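Local coordinates for protein neutral ceramidase (Pseudomonas aeruginosa, PDB 2ZXC) that hydrolyses the N-acyl linkage of ceramides to give sphingosine and free fatty acid, using zinc, and also catalyses the reverse synthesis, at residues L307-E312 and Q472-Q477; L321-I326 and Q365-C370. One frame throughout, in Å; residues are numbered along the deposited sequence.

How the contacts relate
Contact 2 lies within the stretch of chain that contact 1 brackets, and the two share a border, their centres about 16 Å apart. The short antiparallel pair of strands 308-309 and 319-320 joins them: Leu307 O and Leu321 N, 3.0 Å apart, probably form a hydrogen bond, which would hold Leu307 beside Leu321. Leu321 then turns its side chain to contact 1, its CD1 lying 3.7 Å from Ala474 CB and also against Ile309. Both contacts lie on the same side of the chain's centre, their own centres about 27 and 29 Å from it, and away from the zinc, magnesium and substrate sites.

Contact 1: L307-E312 and Q472-Q477; sequences LPIRPE and QAAYQQ
Ile309 and Ala474 mark the closest approach of the two backbones, with their CA atoms 5.9 Å apart where the short strand 308-309 passes the first turns of helix 471-488. Inside the helix, Gln477 N bonds back to Ala473 O at 2.8 Å, marking one turn; residues one and four positions on from Ala473 fall on the same face as it, so Ala473, Ala474 and Gln477 meet 307-312. Ile309 divides its branches between the two alanines: CG2 lies 4.1 Å from Ala473 CB, and CD1 lies 4.2 Å from Ala474 CB. Single methyls suit these helix positions because they let the branched isoleucine lie close to the helix. Strand 308-309 pairs antiparallel with 319-320, and this two-stranded antiparallel sheet covers one side of the helix; behind it, Tyr475 makes edge-to-face contacts with Phe304 and Phe412. Gln477 supplies the long reach. With CG anti to the backbone N (chi1 -176°) and the chain extended beyond it, the buried amide arrives at the strand backbone, near Pro308 O and Arg310 N. That amide is probably turned over in the model; in the reverse orientation it may hydrogen-bond to both. Arg310 bends at its third torsion and lays its guanidinium over the amide, the planes only 12° apart and NH1 3.6 Å from Gln477 CD. Its NE donates to Glu312 OE1 at 2.8 Å in a salt bridge; OE1 lies nearly in the guanidinium plane, while NE meets it from above the carboxylate plane. A salt bridge from NH2 to Asp481 gives the guanidinium a second charged partner, consistent with its staying flat against Gln477.

Contact 2: L321-I326 and Q365-C370; sequences LCTAAI and QELVQC
Cys322 and Cys370 bring the non-regular segment 321-326 against the short helix 365-370, their CA atoms 5.9 Å apart and their sulfurs 2.7 Å apart. The two are inferred to form a disulfide; the modelled separation is longer than a normal S-S bond yet shorter than ordinary sulfur packing, so the state of the link in this crystal is doubtful. Cys370 SG stands anti to its own N atom (chi1 -171°), which carries it off the helix toward the loop. One turn earlier, on the same helix face, Leu367 makes the broader part of the tight side. Its CD2 lies 4.0 Å from Cys322 CB and 3.6 Å from Thr323 O, while CD1 reaches Ala325 CB at 4.3 Å. The branched leucine thus touches Cys322, Thr323 and Ala325, passing over Ala324, whose methyl points away. Thr323 lies across Leu367, OG1 coming within 3.7 Å of CG. This is a loop-on-helix packing in the N-terminal family region of neutral ceramidase: residues 321-325 link strand 319-320 to strand 326-327, and Ile376 of strand 376-378 also touches Leu367 and Ala325. Just past the helix, Gln371 makes a weak hydrogen bond to Thr323 O, and Lys374 NZ makes a hydrogen bond to Ala325 O. The rest of the helix is the loose, solvent side. Gln365, Glu366, Val368 and Gln369 are exposed and make no contact with 321-326; the long polar chains among them suit a surface facing solvent, whereas Leu367 is buried and Cys370 is only partly exposed.

Contact 1: L307-E312 and Q472-Q477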
ATOM      1  N   LEU A 307       5.907 -24.394 -12.728  1.00 29.99           N
ATOM      2  CA  LEU A 307       5.170 -25.066 -11.664  1.00 28.69           C
ATOM      3  C   LEU A 307       4.082 -25.976 -12.250  1.00 26.81           C
ATOM      4  O   LEU A 307       3.261 -25.539 -13.065  1.00 24.41           O
ATOM      5  CB  LEU A 307       4.528 -24.020 -10.740  1.00 30.88           C
ATOM      6  CG  LEU A 307       4.004 -24.428  -9.358  1.00 31.90           C
ATOM      7  CD1 LEU A 307       3.373 -23.221  -8.695  1.00 32.38           C
ATOM      8  CD2 LEU A 307       2.982 -25.529  -9.475  1.00 34.58           C
ATOM      9  N   PRO A 308       4.064 -27.254 -11.836  1.00 26.01           N
ATOM     10  CA  PRO A 308       3.072 -28.224 -12.317  1.00 24.99           C
ATOM     11  C   PRO A 308       1.667 -27.884 -11.813  1.00 24.13           C
ATOM     12  O   PRO A 308       1.459 -27.715 -10.613  1.00 21.61           O
ATOM     13  CB  PRO A 308       3.569 -29.551 -11.739  1.00 25.78           C
ATOM     14  CG  PRO A 308       5.042 -29.329 -11.540  1.00 26.85           C
ATOM     15  CD  PRO A 308       5.080 -27.920 -11.003  1.00 26.13           C
ATOM     16  N   ILE A 309       0.709 -27.788 -12.729  1.00 23.59           N
ATOM     17  CA  ILE A 309      -0.668 -27.478 -12.361  1.00 23.97           C
ATOM     18  C   ILE A 309      -1.543 -28.684 -12.685  1.00 24.32           C
ATOM     19  O   ILE A 309      -1.670 -29.070 -13.846  1.00 24.76           O
ATOM     20  CB  ILE A 309      -1.183 -26.267 -13.141  1.00 25.26           C
ATOM     21  CG1 ILE A 309      -0.126 -25.161 -13.137  1.00 26.04           C
ATOM     22  CG2 ILE A 309      -2.471 -25.759 -12.514  1.00 25.57           C
ATOM     23  CD1 ILE A 309      -0.416 -24.031 -14.118  1.00 25.85           C
ATOM     24  N   ARG A 310      -2.148 -29.281 -11.662  1.00 24.52           N
ATOM     25  CA  ARG A 310      -2.981 -30.462 -11.866  1.00 24.56           C
ATOM     26  C   ARG A 310      -4.176 -30.179 -12.782  1.00 24.98           C
ATOM     27  O   ARG A 310      -4.777 -29.103 -12.733  1.00 24.59           O
ATOM     28  CB  ARG A 310      -3.423 -31.029 -10.514  1.00 23.47           C
ATOM     29  CG  ARG A 310      -2.234 -31.386  -9.613  1.00 23.76           C
ATOM     30  CD  ARG A 310      -2.625 -32.254  -8.421  1.00 23.88           C
ATOM     31  NE  ARG A 310      -3.584 -31.609  -7.524  1.00 24.80           N
ATOM     32  CZ  ARG A 310      -3.269 -30.750  -6.560  1.00 24.50           C
ATOM     33  NH1 ARG A 310      -2.003 -30.409  -6.344  1.00 21.40           N
ATOM     34  NH2 ARG A 310      -4.230 -30.237  -5.799  1.00 23.03           N
ATOM     35  N   PRO A 311      -4.532 -31.157 -13.632  1.00 25.11           N
ATOM     36  CA  PRO A 311      -5.637 -31.051 -14.586  1.00 24.74           C
ATOM     37  C   PRO A 311      -6.970 -30.583 -14.031  1.00 25.17           C
ATOM     38  O   PRO A 311      -7.782 -30.017 -14.765  1.00 23.60           O
ATOM     39  CB  PRO A 311      -5.716 -32.458 -15.181  1.00 26.48           C
ATOM     40  CG  PRO A 311      -5.234 -33.326 -14.062  1.00 25.83           C
ATOM     41  CD  PRO A 311      -4.047 -32.547 -13.561  1.00 24.01           C
ATOM     42  N   GLU A 312      -7.209 -30.805 -12.745  1.00 24.39           N
ATOM     43  CA  GLU A 312      -8.486 -30.381 -12.193  1.00 25.18           C
ATOM     44  C   GLU A 312      -8.615 -28.865 -12.043  1.00 23.84           C
ATOM     45  O   GLU A 312      -9.715 -28.357 -11.855  1.00 23.87           O
ATOM     46  CB  GLU A 312      -8.770 -31.078 -10.852  1.00 27.73           C
ATOM     47  CG  GLU A 312      -7.786 -30.799  -9.719  1.00 30.57           C
ATOM     48  CD  GLU A 312      -6.704 -31.857  -9.603  1.00 32.78           C
ATOM     49  OE1 GLU A 312      -6.169 -32.044  -8.484  1.00 32.61           O
ATOM     50  OE2 GLU A 312      -6.383 -32.497 -10.630  1.00 35.22           O
ATOM     51  N   GLN A 472      -3.914 -18.046 -12.612  1.00 16.60           N
ATOM     52  CA  GLN A 472      -5.007 -18.060 -11.648  1.00 17.65           C
ATOM     53  C   GLN A 472      -5.188 -19.462 -11.092  1.00 17.04           C
ATOM     54  O   GLN A 472      -5.317 -19.636  -9.883  1.00 18.76           O
ATOM     55  CB  GLN A 472      -6.301 -17.580 -12.310  1.00 16.41           C
ATOM     56  CG  GLN A 472      -7.447 -17.272 -11.349  1.00 18.72           C
ATOM     57  CD  GLN A 472      -8.127 -18.523 -10.819  1.00 22.27           C
ATOM     58  OE1 GLN A 472      -8.303 -19.504 -11.547  1.00 20.55           O
ATOM     59  NE2 GLN A 472      -8.528 -18.489  -9.551  1.00 20.10           N
ATOM     60  N   ALA A 473      -5.170 -20.456 -11.978  1.00 16.50           N
ATOM     61  CA  ALA A 473      -5.329 -21.850 -11.578  1.00 17.41           C
ATOM     62  C   ALA A 473      -4.230 -22.276 -10.607  1.00 18.86           C
ATOM     63  O   ALA A 473      -4.497 -22.967  -9.625  1.00 19.85           O
ATOM     64  CB  ALA A 473      -5.318 -22.756 -12.814  1.00 14.96           C
ATOM     65  N   ALA A 474      -2.993 -21.870 -10.889  1.00 20.08           N
ATOM     66  CA  ALA A 474      -1.862 -22.224 -10.034  1.00 20.01           C
ATOM     67  C   ALA A 474      -2.088 -21.697  -8.621  1.00 19.79           C
ATOM     68  O   ALA A 474      -1.907 -22.422  -7.641  1.00 21.69           O
ATOM     69  CB  ALA A 474      -0.557 -21.653 -10.612  1.00 19.73           C
ATOM     70  N   TYR A 475      -2.483 -20.431  -8.520  1.00 17.67           N
ATOM     71  CA  TYR A 475      -2.748 -19.826  -7.225  1.00 17.74           C
ATOM     72  C   TYR A 475      -3.881 -20.555  -6.517  1.00 18.34           C
ATOM     73  O   TYR A 475      -3.842 -20.757  -5.302  1.00 19.52           O
ATOM     74  CB  TYR A 475      -3.121 -18.356  -7.387  1.00 17.69           C
ATOM     75  CG  TYR A 475      -1.941 -17.421  -7.441  1.00 19.52           C
ATOM     76  CD1 TYR A 475      -1.178 -17.171  -6.304  1.00 19.93           C
ATOM     77  CD2 TYR A 475      -1.606 -16.757  -8.616  1.00 19.15           C
ATOM     78  CE1 TYR A 475      -0.109 -16.275  -6.332  1.00 18.44           C
ATOM     79  CE2 TYR A 475      -0.540 -15.862  -8.655  1.00 20.02           C
ATOM     80  CZ  TYR A 475       0.201 -15.627  -7.510  1.00 18.00           C
ATOM     81  OH  TYR A 475       1.251 -14.737  -7.550  1.00 18.97           O
ATOM     82  N   GLN A 476      -4.902 -20.939  -7.271  1.00 18.56           N
ATOM     83  CA  GLN A 476      -6.022 -21.647  -6.669  1.00 20.82           C
ATOM     84  C   GLN A 476      -5.535 -23.007  -6.183  1.00 20.44           C
ATOM     85  O   GLN A 476      -5.988 -23.505  -5.159  1.00 19.19           O
ATOM     86  CB  GLN A 476      -7.162 -21.822  -7.672  1.00 20.62           C
ATOM     87  CG  GLN A 476      -8.451 -22.322  -7.037  1.00 21.05           C
ATOM     88  CD  GLN A 476      -9.639 -22.182  -7.959  1.00 21.02           C
ATOM     89  OE1 GLN A 476      -9.891 -21.105  -8.494  1.00 21.63           O
ATOM     90  NE2 GLN A 476     -10.385 -23.267  -8.142  1.00 20.00           N
ATOM     91  N   GLN A 477      -4.597 -23.602  -6.907  1.00 21.31           N
ATOM     92  CA  GLN A 477      -4.073 -24.902  -6.496  1.00 22.82           C
ATOM     93  C   GLN A 477      -3.194 -24.763  -5.257  1.00 22.82           C
ATOM     94  O   GLN A 477      -3.187 -25.635  -4.388  1.00 23.36           O
ATOM     95  CB  GLN A 477      -3.247 -25.529  -7.615  1.00 23.17           C
ATOM     96  CG  GLN A 477      -2.752 -26.926  -7.292  1.00 25.05           C
ATOM     97  CD  GLN A 477      -1.814 -27.463  -8.350  1.00 25.55           C
ATOM     98  OE1 GLN A 477      -0.593 -27.336  -8.236  1.00 27.38           O
ATOM     99  NE2 GLN A 477      -2.380 -28.058  -9.396  1.00 22.39           N
TER

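Contact 2: L321-I326 and Q365-C370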
ATOM      1  N   LEU A 321       3.322 -23.637 -15.447  1.00 26.21           N
ATOM      2  CA  LEU A 321       3.342 -22.183 -15.547  1.00 24.63           C
ATOM      3  C   LEU A 321       4.450 -21.735 -16.499  1.00 24.31           C
ATOM      4  O   LEU A 321       5.498 -22.371 -16.573  1.00 24.74           O
ATOM      5  CB  LEU A 321       3.591 -21.593 -14.158  1.00 23.79           C
ATOM      6  CG  LEU A 321       2.557 -20.681 -13.500  1.00 22.75           C
ATOM      7  CD1 LEU A 321       1.143 -21.122 -13.834  1.00 20.00           C
ATOM      8  CD2 LEU A 321       2.798 -20.691 -12.002  1.00 19.69           C
ATOM      9  N   CYS A 322       4.221 -20.646 -17.226  1.00 23.58           N
ATOM     10  CA  CYS A 322       5.238 -20.125 -18.133  1.00 22.32           C
ATOM     11  C   CYS A 322       6.156 -19.239 -17.303  1.00 23.41           C
ATOM     12  O   CYS A 322       5.801 -18.842 -16.189  1.00 21.76           O
ATOM     13  CB  CYS A 322       4.623 -19.233 -19.224  1.00 25.28           C
ATOM     14  SG  CYS A 322       2.960 -19.629 -19.818  1.00 26.91           S
ATOM     15  N   THR A 323       7.333 -18.926 -17.834  1.00 21.99           N
ATOM     16  CA  THR A 323       8.221 -18.013 -17.130  1.00 21.40           C
ATOM     17  C   THR A 323       7.569 -16.660 -17.390  1.00 18.80           C
ATOM     18  O   THR A 323       6.841 -16.510 -18.367  1.00 21.18           O
ATOM     19  CB  THR A 323       9.648 -18.023 -17.706  1.00 22.02           C
ATOM     20  OG1 THR A 323       9.590 -18.108 -19.131  1.00 21.90           O
ATOM     21  CG2 THR A 323      10.434 -19.194 -17.155  1.00 23.44           C
ATOM     22  N   ALA A 324       7.824 -15.687 -16.524  1.00 19.10           N
ATOM     23  CA  ALA A 324       7.223 -14.361 -16.629  1.00 16.58           C
ATOM     24  C   ALA A 324       7.382 -13.591 -17.942  1.00 18.44           C
ATOM     25  O   ALA A 324       8.450 -13.573 -18.555  1.00 18.41           O
ATOM     26  CB  ALA A 324       7.714 -13.503 -15.481  1.00 18.54           C
ATOM     27  N   ALA A 325       6.297 -12.944 -18.356  1.00 17.86           N
ATOM     28  CA  ALA A 325       6.282 -12.136 -19.570  1.00 18.58           C
ATOM     29  C   ALA A 325       5.146 -11.133 -19.493  1.00 19.37           C
ATOM     30  O   ALA A 325       4.087 -11.428 -18.946  1.00 19.83           O
ATOM     31  CB  ALA A 325       6.096 -13.014 -20.802  1.00 16.35           C
ATOM     32  N   ILE A 326       5.368  -9.945 -20.039  1.00 20.76           N
ATOM     33  CA  ILE A 326       4.328  -8.935 -20.062  1.00 21.92           C
ATOM     34  C   ILE A 326       3.917  -8.672 -21.496  1.00 20.99           C
ATOM     35  O   ILE A 326       4.758  -8.527 -22.378  1.00 22.25           O
ATOM     36  CB  ILE A 326       4.793  -7.637 -19.397  1.00 23.55           C
ATOM     37  CG1 ILE A 326       4.993  -7.896 -17.909  1.00 25.90           C
ATOM     38  CG2 ILE A 326       3.755  -6.544 -19.575  1.00 24.87           C
ATOM     39  CD1 ILE A 326       5.226  -6.657 -17.114  1.00 31.73           C
ATOM     40  N   GLN A 365      10.386 -19.841 -28.469  1.00 39.13           N
ATOM     41  CA  GLN A 365       9.121 -20.227 -29.065  1.00 39.29           C
ATOM     42  C   GLN A 365       8.248 -20.975 -28.049  1.00 37.27           C
ATOM     43  O   GLN A 365       7.022 -20.928 -28.129  1.00 36.37           O
ATOM     44  CB  GLN A 365       9.384 -21.073 -30.318  1.00 42.26           C
ATOM     45  CG  GLN A 365       8.235 -21.960 -30.729  1.00 47.06           C
ATOM     46  CD  GLN A 365       8.172 -23.225 -29.898  1.00 50.02           C
ATOM     47  OE1 GLN A 365       7.109 -23.829 -29.750  1.00 51.47           O
ATOM     48  NE2 GLN A 365       9.318 -23.641 -29.357  1.00 51.69           N
ATOM     49  N   GLU A 366       8.876 -21.648 -27.089  1.00 35.13           N
ATOM     50  CA  GLU A 366       8.121 -22.382 -26.077  1.00 33.82           C
ATOM     51  C   GLU A 366       7.368 -21.402 -25.187  1.00 28.73           C
ATOM     52  O   GLU A 366       6.249 -21.670 -24.758  1.00 25.73           O
ATOM     53  CB  GLU A 366       9.046 -23.236 -25.203  1.00 37.59           C
ATOM     54  CG  GLU A 366      10.063 -24.054 -25.978  1.00 45.26           C
ATOM     55  CD  GLU A 366      11.315 -23.256 -26.323  1.00 47.20           C
ATOM     56  OE1 GLU A 366      12.115 -22.979 -25.400  1.00 48.43           O
ATOM     57  OE2 GLU A 366      11.489 -22.905 -27.510  1.00 46.96           O
ATOM     58  N   LEU A 367       8.000 -20.269 -24.914  1.00 26.73           N
ATOM     59  CA  LEU A 367       7.411 -19.234 -24.074  1.00 25.11           C
ATOM     60  C   LEU A 367       6.229 -18.596 -24.808  1.00 24.79           C
ATOM     61  O   LEU A 367       5.163 -18.367 -24.226  1.00 23.86           O
ATOM     62  CB  LEU A 367       8.462 -18.165 -23.761  1.00 24.91           C
ATOM     63  CG  LEU A 367       8.312 -17.248 -22.539  1.00 25.34           C
ATOM     64  CD1 LEU A 367       8.566 -15.826 -22.979  1.00 22.94           C
ATOM     65  CD2 LEU A 367       6.939 -17.377 -21.902  1.00 22.89           C
ATOM     66  N   VAL A 368       6.417 -18.319 -26.092  1.00 23.50           N
ATOM     67  CA  VAL A 368       5.363 -17.700 -26.885  1.00 23.25           C
ATOM     68  C   VAL A 368       4.059 -18.496 -26.845  1.00 23.94           C
ATOM     69  O   VAL A 368       3.001 -17.927 -26.594  1.00 24.52           O
ATOM     70  CB  VAL A 368       5.787 -17.513 -28.358  1.00 21.03           C
ATOM     71  CG1 VAL A 368       4.652 -16.862 -29.143  1.00 21.12           C
ATOM     72  CG2 VAL A 368       7.040 -16.650 -28.433  1.00 22.30           C
ATOM     73  N   GLN A 369       4.103 -19.802 -27.079  1.00 24.14           N
ATOM     74  CA  GLN A 369       2.843 -20.533 -27.045  1.00 27.45           C
ATOM     75  C   GLN A 369       2.322 -20.851 -25.659  1.00 26.48           C
ATOM     76  O   GLN A 369       1.111 -20.944 -25.464  1.00 26.33           O
ATOM     77  CB  GLN A 369       2.899 -21.807 -27.884  1.00 33.06           C
ATOM     78  CG  GLN A 369       4.249 -22.425 -28.067  1.00 39.08           C
ATOM     79  CD  GLN A 369       4.402 -22.963 -29.473  1.00 43.55           C
ATOM     80  OE1 GLN A 369       4.386 -22.199 -30.441  1.00 47.92           O
ATOM     81  NE2 GLN A 369       4.532 -24.279 -29.599  1.00 44.16           N
ATOM     82  N   CYS A 370       3.214 -21.016 -24.692  1.00 24.80           N
ATOM     83  CA  CYS A 370       2.760 -21.286 -23.343  1.00 24.68           C
ATOM     84  C   CYS A 370       1.923 -20.081 -22.907  1.00 22.87           C
ATOM     85  O   CYS A 370       0.879 -20.229 -22.261  1.00 21.95           O
ATOM     86  CB  CYS A 370       3.953 -21.473 -22.404  1.00 28.05           C
ATOM     87  SG  CYS A 370       3.499 -22.069 -20.761  1.00 36.20           S
TER